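PDB 2Q1S: putative nucleotide sugar epimerase/ dehydratase from Bordetella bronchiseptica, which binds NAD(H) in a Rossmann fold and probably acts as a short-chain dehydrogenase/reductase-type nucleotide-sugar epimerase or dehydratase in lipopolysaccharide O-antigen biosynthesis. Local coordinates for residues A[102-106]-A[146-150]; A[167-171]-A[204-208]; A[282-286]-A[326-331]. One frame throughout, in Å; residues are numbered along the deposited sequence.

Contact 1 of 3, residues A[102-106]-A[146-150]. With NAI (1,4-dihydronicotinamide adenine dinucleotide), chain B.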
# COMPACT_ATOMS: atom_id res chain seq x y z
N TYR A 102 5.22 -1.87 24.97
CA TYR A 102 5.08 -2.73 23.78
C TYR A 102 3.76 -2.53 23.16
O TYR A 102 2.75 -2.30 23.84
CB TYR A 102 5.27 -4.21 24.13
CG TYR A 102 6.65 -4.50 24.66
CD1 TYR A 102 7.73 -4.65 23.79
CD2 TYR A 102 6.91 -4.57 26.05
CE1 TYR A 102 9.02 -4.87 24.24
CE2 TYR A 102 8.20 -4.79 26.53
CZ TYR A 102 9.29 -4.96 25.63
OH TYR A 102 10.57 -5.18 26.09
N VAL A 103 3.75 -2.55 21.83
CA VAL A 103 2.50 -2.53 21.08
C VAL A 103 2.51 -3.72 20.13
O VAL A 103 3.51 -3.97 19.50
CB VAL A 103 2.34 -1.20 20.24
CG1 VAL A 103 1.18 -1.28 19.21
CG2 VAL A 103 2.18 -0.01 21.15
N PHE A 104 1.44 -4.48 20.14
CA PHE A 104 1.22 -5.58 19.16
C PHE A 104 0.09 -5.15 18.25
O PHE A 104 -0.97 -4.87 18.72
CB PHE A 104 0.84 -6.88 19.89
CG PHE A 104 1.93 -7.41 20.77
CD1 PHE A 104 2.06 -6.98 22.10
CD2 PHE A 104 2.90 -8.30 20.28
CE1 PHE A 104 3.07 -7.46 22.94
CE2 PHE A 104 3.91 -8.81 21.12
CZ PHE A 104 4.01 -8.35 22.45
N HIS A 105 0.38 -5.04 16.94
CA HIS A 105 -0.63 -4.64 15.98
C HIS A 105 -1.11 -5.85 15.17
O HIS A 105 -0.35 -6.31 14.25
CB HIS A 105 -0.04 -3.54 15.07
CG HIS A 105 -0.95 -3.19 13.96
ND1 HIS A 105 -2.32 -3.31 14.06
CD2 HIS A 105 -0.69 -2.80 12.68
CE1 HIS A 105 -2.88 -2.99 12.89
NE2 HIS A 105 -1.91 -2.67 12.05
N LEU A 106 -2.22 -6.43 15.65
CA LEU A 106 -2.80 -7.66 15.07
C LEU A 106 -4.07 -7.45 14.28
O LEU A 106 -4.67 -8.41 13.81
CB LEU A 106 -3.04 -8.73 16.16
CG LEU A 106 -1.88 -8.91 17.14
CD1 LEU A 106 -2.34 -9.96 18.18
CD2 LEU A 106 -0.62 -9.32 16.47
N VAL A 146 7.37 -2.48 18.62
CA VAL A 146 6.06 -2.55 17.98
C VAL A 146 6.06 -3.76 17.06
O VAL A 146 6.81 -3.77 16.10
CB VAL A 146 5.77 -1.25 17.13
CG1 VAL A 146 4.41 -1.36 16.46
CG2 VAL A 146 5.86 -0.03 18.06
N VAL A 147 5.25 -4.76 17.37
CA VAL A 147 5.25 -5.99 16.61
C VAL A 147 3.99 -6.02 15.73
O VAL A 147 2.87 -5.92 16.22
CB VAL A 147 5.28 -7.22 17.57
CG1 VAL A 147 5.34 -8.52 16.73
CG2 VAL A 147 6.55 -7.15 18.48
N TYR A 148 4.25 -6.21 14.44
CA TYR A 148 3.20 -6.26 13.40
C TYR A 148 3.08 -7.69 12.85
O TYR A 148 4.09 -8.27 12.43
CB TYR A 148 3.61 -5.28 12.28
CG TYR A 148 2.77 -5.44 11.00
CD1 TYR A 148 1.39 -5.18 11.01
CD2 TYR A 148 3.35 -5.81 9.81
CE1 TYR A 148 0.62 -5.31 9.88
CE2 TYR A 148 2.60 -5.97 8.66
CZ TYR A 148 1.23 -5.69 8.67
OH TYR A 148 0.47 -5.83 7.55
N SER A 149 1.86 -8.26 12.93
CA SER A 149 1.62 -9.55 12.32
C SER A 149 1.46 -9.44 10.82
O SER A 149 0.48 -8.93 10.33
CB SER A 149 0.41 -10.22 12.96
OG SER A 149 -0.69 -9.34 13.04
N ALA A 150 2.48 -9.94 10.11
CA ALA A 150 2.52 -9.94 8.67
C ALA A 150 2.11 -11.34 8.13
O ALA A 150 2.03 -12.33 8.88
CB ALA A 150 3.94 -9.57 8.26
PA NAI B . -9.03 -12.09 13.71
O1A NAI B . -9.96 -11.59 12.66
O2A NAI B . -9.56 -13.06 14.79
O5B NAI B . -8.28 -10.94 14.41
C5B NAI B . -8.20 -9.60 13.92
C4B NAI B . -8.80 -8.62 14.92
O4B NAI B . -8.73 -7.31 14.37
C3B NAI B . -10.30 -8.94 15.18
O3B NAI B . -10.54 -9.02 16.59
C2B NAI B . -11.00 -7.71 14.62
O2B NAI B . -12.24 -7.29 15.27
C1B NAI B . -9.94 -6.63 14.79
N9A NAI B . -10.13 -5.44 13.97
C8A NAI B . -10.58 -5.39 12.68
N7A NAI B . -10.58 -4.12 12.27
C5A NAI B . -10.12 -3.31 13.27
C6A NAI B . -9.88 -1.88 13.49
N6A NAI B . -10.11 -0.95 12.55
N1A NAI B . -9.39 -1.45 14.69
C2A NAI B . -9.15 -2.38 15.66
N3A NAI B . -9.33 -3.71 15.56
C4A NAI B . -9.81 -4.24 14.39
O3 NAI B . -7.90 -12.85 12.86
PN NAI B . -6.50 -13.51 13.37
O1N NAI B . -6.28 -14.76 12.68
O2N NAI B . -6.49 -13.37 14.87
O5D NAI B . -5.43 -12.39 12.83
C5D NAI B . -4.55 -11.68 13.71
C4D NAI B . -3.41 -11.11 12.85
O4D NAI B . -2.66 -12.18 12.33
C3D NAI B . -3.92 -10.37 11.61
O3D NAI B . -3.10 -9.21 11.45
C2D NAI B . -3.74 -11.36 10.50
O2D NAI B . -3.58 -10.69 9.22
C1D NAI B . -2.48 -12.07 10.90
N1N NAI B . -2.33 -13.38 10.33
C2N NAI B . -3.08 -14.45 10.74
C3N NAI B . -2.89 -15.71 10.18
C7N NAI B . -3.73 -16.92 10.61
O7N NAI B . -3.49 -18.00 10.09
N7N NAI B . -4.66 -16.71 11.57
C4N NAI B . -1.87 -15.92 9.21
C5N NAI B . -1.09 -14.79 8.84
C6N NAI B . -1.32 -13.55 9.44

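Contact 2 of 3, residues A[167-171]-A[204-208]. With NAI (1,4-dihydronicotinamide adenine dinucleotide), chain B.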
# COMPACT_ATOMS: atom_id res chain seq x y z
N GLU A 167 15.48 -18.30 3.96
CA GLU A 167 15.39 -17.28 5.02
C GLU A 167 14.65 -16.00 4.56
O GLU A 167 14.50 -15.75 3.36
CB GLU A 167 16.79 -16.96 5.58
CG GLU A 167 16.79 -16.54 7.06
CD GLU A 167 18.00 -17.05 7.86
OE1 GLU A 167 18.36 -18.24 7.71
OE2 GLU A 167 18.57 -16.27 8.65
N GLU A 168 14.20 -15.22 5.54
CA GLU A 168 13.42 -13.98 5.36
C GLU A 168 14.05 -13.01 4.35
O GLU A 168 15.23 -12.64 4.49
CB GLU A 168 13.26 -13.24 6.70
CG GLU A 168 12.43 -13.97 7.73
CD GLU A 168 13.20 -15.02 8.52
OE1 GLU A 168 14.34 -15.37 8.17
OE2 GLU A 168 12.66 -15.49 9.52
N THR A 169 13.28 -12.62 3.34
CA THR A 169 13.75 -11.59 2.41
C THR A 169 12.77 -10.43 2.40
O THR A 169 11.63 -10.60 2.83
CB THR A 169 13.97 -12.10 0.95
OG1 THR A 169 12.71 -12.35 0.31
CG2 THR A 169 14.84 -13.35 0.94
N ASP A 170 13.23 -9.28 1.94
CA ASP A 170 12.37 -8.10 1.89
C ASP A 170 12.17 -7.63 0.47
O ASP A 170 12.04 -6.42 0.20
CB ASP A 170 12.91 -6.99 2.81
CG ASP A 170 12.59 -7.25 4.27
OD1 ASP A 170 11.82 -8.18 4.58
OD2 ASP A 170 13.17 -6.56 5.13
N ILE A 171 12.12 -8.60 -0.43
CA ILE A 171 11.77 -8.40 -1.82
C ILE A 171 10.37 -8.98 -2.05
O ILE A 171 10.05 -10.09 -1.57
CB ILE A 171 12.83 -9.08 -2.73
CG1 ILE A 171 14.23 -8.55 -2.39
CG2 ILE A 171 12.49 -8.92 -4.20
CD1 ILE A 171 14.44 -7.08 -2.68
N VAL A 204 8.97 -4.64 14.47
CA VAL A 204 9.43 -5.99 14.11
C VAL A 204 8.23 -6.64 13.39
O VAL A 204 7.14 -6.59 13.91
CB VAL A 204 9.77 -6.81 15.35
CG1 VAL A 204 10.19 -8.22 14.93
CG2 VAL A 204 10.88 -6.13 16.10
N ARG A 205 8.48 -7.17 12.19
CA ARG A 205 7.43 -7.81 11.40
C ARG A 205 7.53 -9.29 11.72
O ARG A 205 8.59 -9.88 11.59
CB ARG A 205 7.69 -7.55 9.91
CG ARG A 205 7.50 -6.04 9.57
CD ARG A 205 8.27 -5.74 8.26
NE ARG A 205 9.71 -5.62 8.41
CZ ARG A 205 10.60 -6.02 7.50
NH1 ARG A 205 10.16 -6.66 6.42
NH2 ARG A 205 11.89 -5.84 7.69
N ALA A 206 6.39 -9.87 12.11
CA ALA A 206 6.32 -11.31 12.42
C ALA A 206 5.47 -11.97 11.35
O ALA A 206 4.30 -11.71 11.30
CB ALA A 206 5.69 -11.53 13.83
N ARG A 207 6.08 -12.78 10.48
CA ARG A 207 5.36 -13.43 9.38
C ARG A 207 4.92 -14.83 9.82
O ARG A 207 5.74 -15.63 10.25
CB ARG A 207 6.30 -13.59 8.18
CG ARG A 207 6.59 -12.27 7.48
CD ARG A 207 7.56 -12.49 6.31
NE ARG A 207 7.88 -11.21 5.69
CZ ARG A 207 9.02 -10.97 5.00
NH1 ARG A 207 9.93 -11.92 4.81
NH2 ARG A 207 9.23 -9.75 4.47
N PHE A 208 3.64 -15.09 9.72
CA PHE A 208 3.21 -16.45 10.03
C PHE A 208 2.06 -16.87 9.11
O PHE A 208 1.61 -16.09 8.29
CB PHE A 208 2.95 -16.63 11.54
CG PHE A 208 2.06 -15.57 12.16
CD1 PHE A 208 0.71 -15.72 12.12
CD2 PHE A 208 2.60 -14.49 12.86
CE1 PHE A 208 -0.15 -14.80 12.69
CE2 PHE A 208 1.76 -13.54 13.46
CZ PHE A 208 0.34 -13.71 13.39
PA NAI B . -9.03 -12.09 13.71
O1A NAI B . -9.96 -11.59 12.66
O2A NAI B . -9.56 -13.06 14.79
O5B NAI B . -8.28 -10.94 14.41
C5B NAI B . -8.20 -9.60 13.92
C4B NAI B . -8.80 -8.62 14.92
O4B NAI B . -8.73 -7.31 14.37
C3B NAI B . -10.30 -8.94 15.18
O3B NAI B . -10.54 -9.02 16.59
C2B NAI B . -11.00 -7.71 14.62
O2B NAI B . -12.24 -7.29 15.27
C1B NAI B . -9.94 -6.63 14.79
N9A NAI B . -10.13 -5.44 13.97
C8A NAI B . -10.58 -5.39 12.68
N7A NAI B . -10.58 -4.12 12.27
C5A NAI B . -10.12 -3.31 13.27
C6A NAI B . -9.88 -1.88 13.49
N6A NAI B . -10.11 -0.95 12.55
N1A NAI B . -9.39 -1.45 14.69
C2A NAI B . -9.15 -2.38 15.66
N3A NAI B . -9.33 -3.71 15.56
C4A NAI B . -9.81 -4.24 14.39
O3 NAI B . -7.90 -12.85 12.86
PN NAI B . -6.50 -13.51 13.37
O1N NAI B . -6.28 -14.76 12.68
O2N NAI B . -6.49 -13.37 14.87
O5D NAI B . -5.43 -12.39 12.83
C5D NAI B . -4.55 -11.68 13.71
C4D NAI B . -3.41 -11.11 12.85
O4D NAI B . -2.66 -12.18 12.33
C3D NAI B . -3.92 -10.37 11.61
O3D NAI B . -3.10 -9.21 11.45
C2D NAI B . -3.74 -11.36 10.50
O2D NAI B . -3.58 -10.69 9.22
C1D NAI B . -2.48 -12.07 10.90
N1N NAI B . -2.33 -13.38 10.33
C2N NAI B . -3.08 -14.45 10.74
C3N NAI B . -2.89 -15.71 10.18
C7N NAI B . -3.73 -16.92 10.61
O7N NAI B . -3.49 -18.00 10.09
N7N NAI B . -4.66 -16.71 11.57
C4N NAI B . -1.87 -15.92 9.21
C5N NAI B . -1.09 -14.79 8.84
C6N NAI B . -1.32 -13.55 9.44

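Contact 3 of 3, residues A[282-286]-A[326-331]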
# COMPACT_ATOMS: atom_id res chain seq x y z
N VAL A 282 12.56 -8.55 10.53
CA VAL A 282 11.44 -9.46 10.19
C VAL A 282 11.82 -10.89 10.55
O VAL A 282 12.96 -11.32 10.31
CB VAL A 282 10.98 -9.34 8.70
CG1 VAL A 282 12.15 -9.53 7.69
CG2 VAL A 282 9.85 -10.29 8.40
N TYR A 283 10.84 -11.62 11.09
CA TYR A 283 11.05 -13.01 11.51
C TYR A 283 9.88 -13.85 11.08
O TYR A 283 8.75 -13.49 11.29
CB TYR A 283 11.17 -13.13 13.03
CG TYR A 283 12.32 -12.36 13.62
CD1 TYR A 283 12.17 -11.00 13.95
CD2 TYR A 283 13.57 -12.96 13.81
CE1 TYR A 283 13.24 -10.26 14.46
CE2 TYR A 283 14.62 -12.22 14.34
CZ TYR A 283 14.46 -10.89 14.64
OH TYR A 283 15.53 -10.18 15.18
N ASN A 284 10.17 -14.99 10.47
CA ASN A 284 9.15 -16.03 10.29
C ASN A 284 8.86 -16.71 11.63
O ASN A 284 9.80 -17.15 12.32
CB ASN A 284 9.60 -17.11 9.30
CG ASN A 284 9.86 -16.58 7.90
OD1 ASN A 284 9.26 -15.62 7.47
ND2 ASN A 284 10.76 -17.24 7.18
N ILE A 285 7.58 -16.79 11.98
CA ILE A 285 7.11 -17.56 13.15
C ILE A 285 6.34 -18.77 12.54
O ILE A 285 5.23 -18.65 12.03
CB ILE A 285 6.19 -16.66 14.06
CG1 ILE A 285 6.99 -15.44 14.57
CG2 ILE A 285 5.60 -17.47 15.24
CD1 ILE A 285 8.33 -15.75 15.23
N ALA A 286 7.03 -19.92 12.53
CA ALA A 286 6.62 -21.06 11.69
C ALA A 286 6.95 -22.37 12.37
O ALA A 286 7.87 -22.45 13.16
CB ALA A 286 7.33 -20.99 10.33
N GLY A 326 7.83 -20.66 5.08
CA GLY A 326 8.85 -19.92 5.83
C GLY A 326 9.79 -20.74 6.70
O GLY A 326 9.36 -21.63 7.43
N SER A 327 11.08 -20.43 6.61
CA SER A 327 12.08 -21.07 7.47
C SER A 327 12.03 -20.49 8.88
O SER A 327 12.02 -19.27 9.04
CB SER A 327 13.49 -20.91 6.92
OG SER A 327 14.43 -21.44 7.83
N PRO A 328 11.98 -21.37 9.90
CA PRO A 328 11.99 -20.92 11.29
C PRO A 328 13.39 -20.64 11.85
O PRO A 328 13.52 -20.37 13.04
CB PRO A 328 11.36 -22.12 12.02
CG PRO A 328 11.80 -23.30 11.24
CD PRO A 328 11.91 -22.84 9.80
N GLU A 329 14.44 -20.73 11.02
CA GLU A 329 15.81 -20.68 11.56
C GLU A 329 16.23 -19.33 12.16
O GLU A 329 16.94 -19.26 13.17
CB GLU A 329 16.80 -21.15 10.50
CG GLU A 329 16.62 -22.63 10.21
CD GLU A 329 16.47 -23.46 11.49
OE1 GLU A 329 17.33 -23.30 12.41
OE2 GLU A 329 15.48 -24.26 11.58
N LYS A 330 15.82 -18.23 11.55
CA LYS A 330 16.24 -16.94 12.09
C LYS A 330 15.73 -16.71 13.54
O LYS A 330 16.58 -16.51 14.51
CB LYS A 330 15.83 -15.81 11.15
CG LYS A 330 16.30 -14.45 11.65
CD LYS A 330 15.91 -13.41 10.56
CE LYS A 330 16.12 -11.99 11.07
NZ LYS A 330 15.71 -11.06 9.94
N ALA A 331 14.37 -16.83 13.72
CA ALA A 331 13.81 -16.83 15.08
C ALA A 331 14.47 -17.84 16.05
O ALA A 331 14.64 -17.55 17.22
CB ALA A 331 12.32 -17.10 14.99
O HOH W 1 12.50 -17.42 11.60

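Contact 1 of 3, residues A[102-106]-A[146-150]
V103, F104 and H105 pair in parallel with V146, V147 and Y148, the two strand axes 4.7 Å apart at 11°, joined by hydrogen bonds from V147 N to V103 O (2.9 Å), H105 N to V147 O (2.7 Å) and S149 N to H105 O (3.2 Å). F104 and V147 point the same way from the sheet and lie side by side, ring atom CD2 of F104 3.8 Å from CB of V147; helix 263-276 covers them. V103, V146, H105 and Y148 occupy the other face, where helix 128-137 covers all but V103. There CD2 of H105 comes to 3.6 Å from CD1 of Y148, the two planes inclined at 33°. Both rings are pinned at their polar tips, H105 NE2 by T130 and Y148 OH by the carbonyl of K185. Beyond the paired residues the strands serve the cofactor, as strand ends do in a Rossmann fold. OG of S149 (chi1 48°) rests 3.4 Å from CD2 of L106 and shares a hydrogen bond of 2.9 Å with the ribose hydroxyl O3D of NADH. The L106 carbonyl oxygen is equally near O3D, but that bond is weak and unsettled. S149 thus probably fixes the nicotinamide ribose at the strands' C-terminal ends.

Contact 2 of 3, residues A[167-171]-A[204-208]
A salt-bridge network of D170, R205 and R207 ties the loop leading into strand 171-173 to strand 203-212, next to the subunit interface. R205 and D170 approach from opposite directions and meet end-on: NH1 of R205 bonds to OD1 of D170 (2.9 Å) and NH2 of R205 to OD2 (3.0 Å). Both oxygens lie close to the guanidinium plane, yet the carboxylate is turned 50° from it, so OD1 is met from above the carboxylate plane and OD2 on its syn side, 30° out of plane. R205 reaches this position by a bend at chi3 (-78°). R207, extended from CG to NE, runs straight out to the loop backbone, where NH1 (2.9 Å) and NH2 (3.0 Å) both donate hydrogen bonds to O of T169, which lies nearly in the guanidinium plane. NH2 of R207 also makes a weak bond to OD1 of D170.

In this Rossmann-type sheet side chains alternate between faces, and R205 and R207 therefore leave the same side of the strand, whereas F208 turns to the cofactor, its CE1 3.5 Å from N1N of the nicotinamide. E189 pairs with both arginines and would offset part of their charge. OD2 of D170 has a further partner in H175 of the second subunit, and I171 joins an antiparallel strand of that subunit, carrying the sheet across the dimer.

Contact 3 of 3, residues A[282-286]-A[326-331]
K330 reaches from the first turn of helix 329-335 to the edge of strand 281-284, passing the ring of Y283 on the way. With CG anti to the backbone N (chi1 -178°) and every later torsion also near 180°, the chain is stretched straight from CB outward. CB itself packs near the carboxylate of E168, in the neighbouring loop. CG lies 3.8 Å from CD2 of Y283. CD follows between that same ring atom and the carbonyl oxygen of V282, and CE comes to 3.6 Å from CE2 of Y283. NZ ends the run with a hydrogen bond of 2.8 Å to O of V282, in the carbonyl plane. It also stands over the face of the Y283 ring, 4.8 Å from the centroid and 15° off the normal, a cation-pi contact. Lysine and tyrosine cross at about a right angle, and the phenol is held beyond the contact by E334 and the backbone N of T278.

Strand 281-284 is an outer strand of the Rossmann-type sheet, paired in parallel with strand 203-212, and the helix start is laid against its end. S327 precedes that helix and caps it, its OG accepting from N of E329. The carbonyl of S327 is taken by ND2 of N284 at 3.0 Å, the bond lying almost in the amide plane of the asparagine. A water accepts from N of A331 and probably donates to O of N284, though other acceptors compete for its protons. CB of A331 makes an apolar contact with CD1 of I285 at 4.2 Å, while CB of P328 and CB of A286 pack against the carbonyl oxygens of A286 and G326 respectively.

From the N terminus, the three contacts close in series, without nesting or crossing. Contact 1 shuts a largely helical excursion between the parallel strands 102-105 and 145-151 in the heart of the sheet. Contact 2 follows, returning over helix 180-199 to bring strand 203-212 against the loop at 167-171. Contact 3 is last, folding helix 329-335 back onto strand 281-284. Backbone bonds carry one into the next: Y148 and probably A150 pair with A206, and R207 O with I285 N. E168 adds a side-chain tie to N284 N. The contacts thus run across the sheet from its cofactor-binding strands, past the dimer-interface loop, to the helix at its outer side.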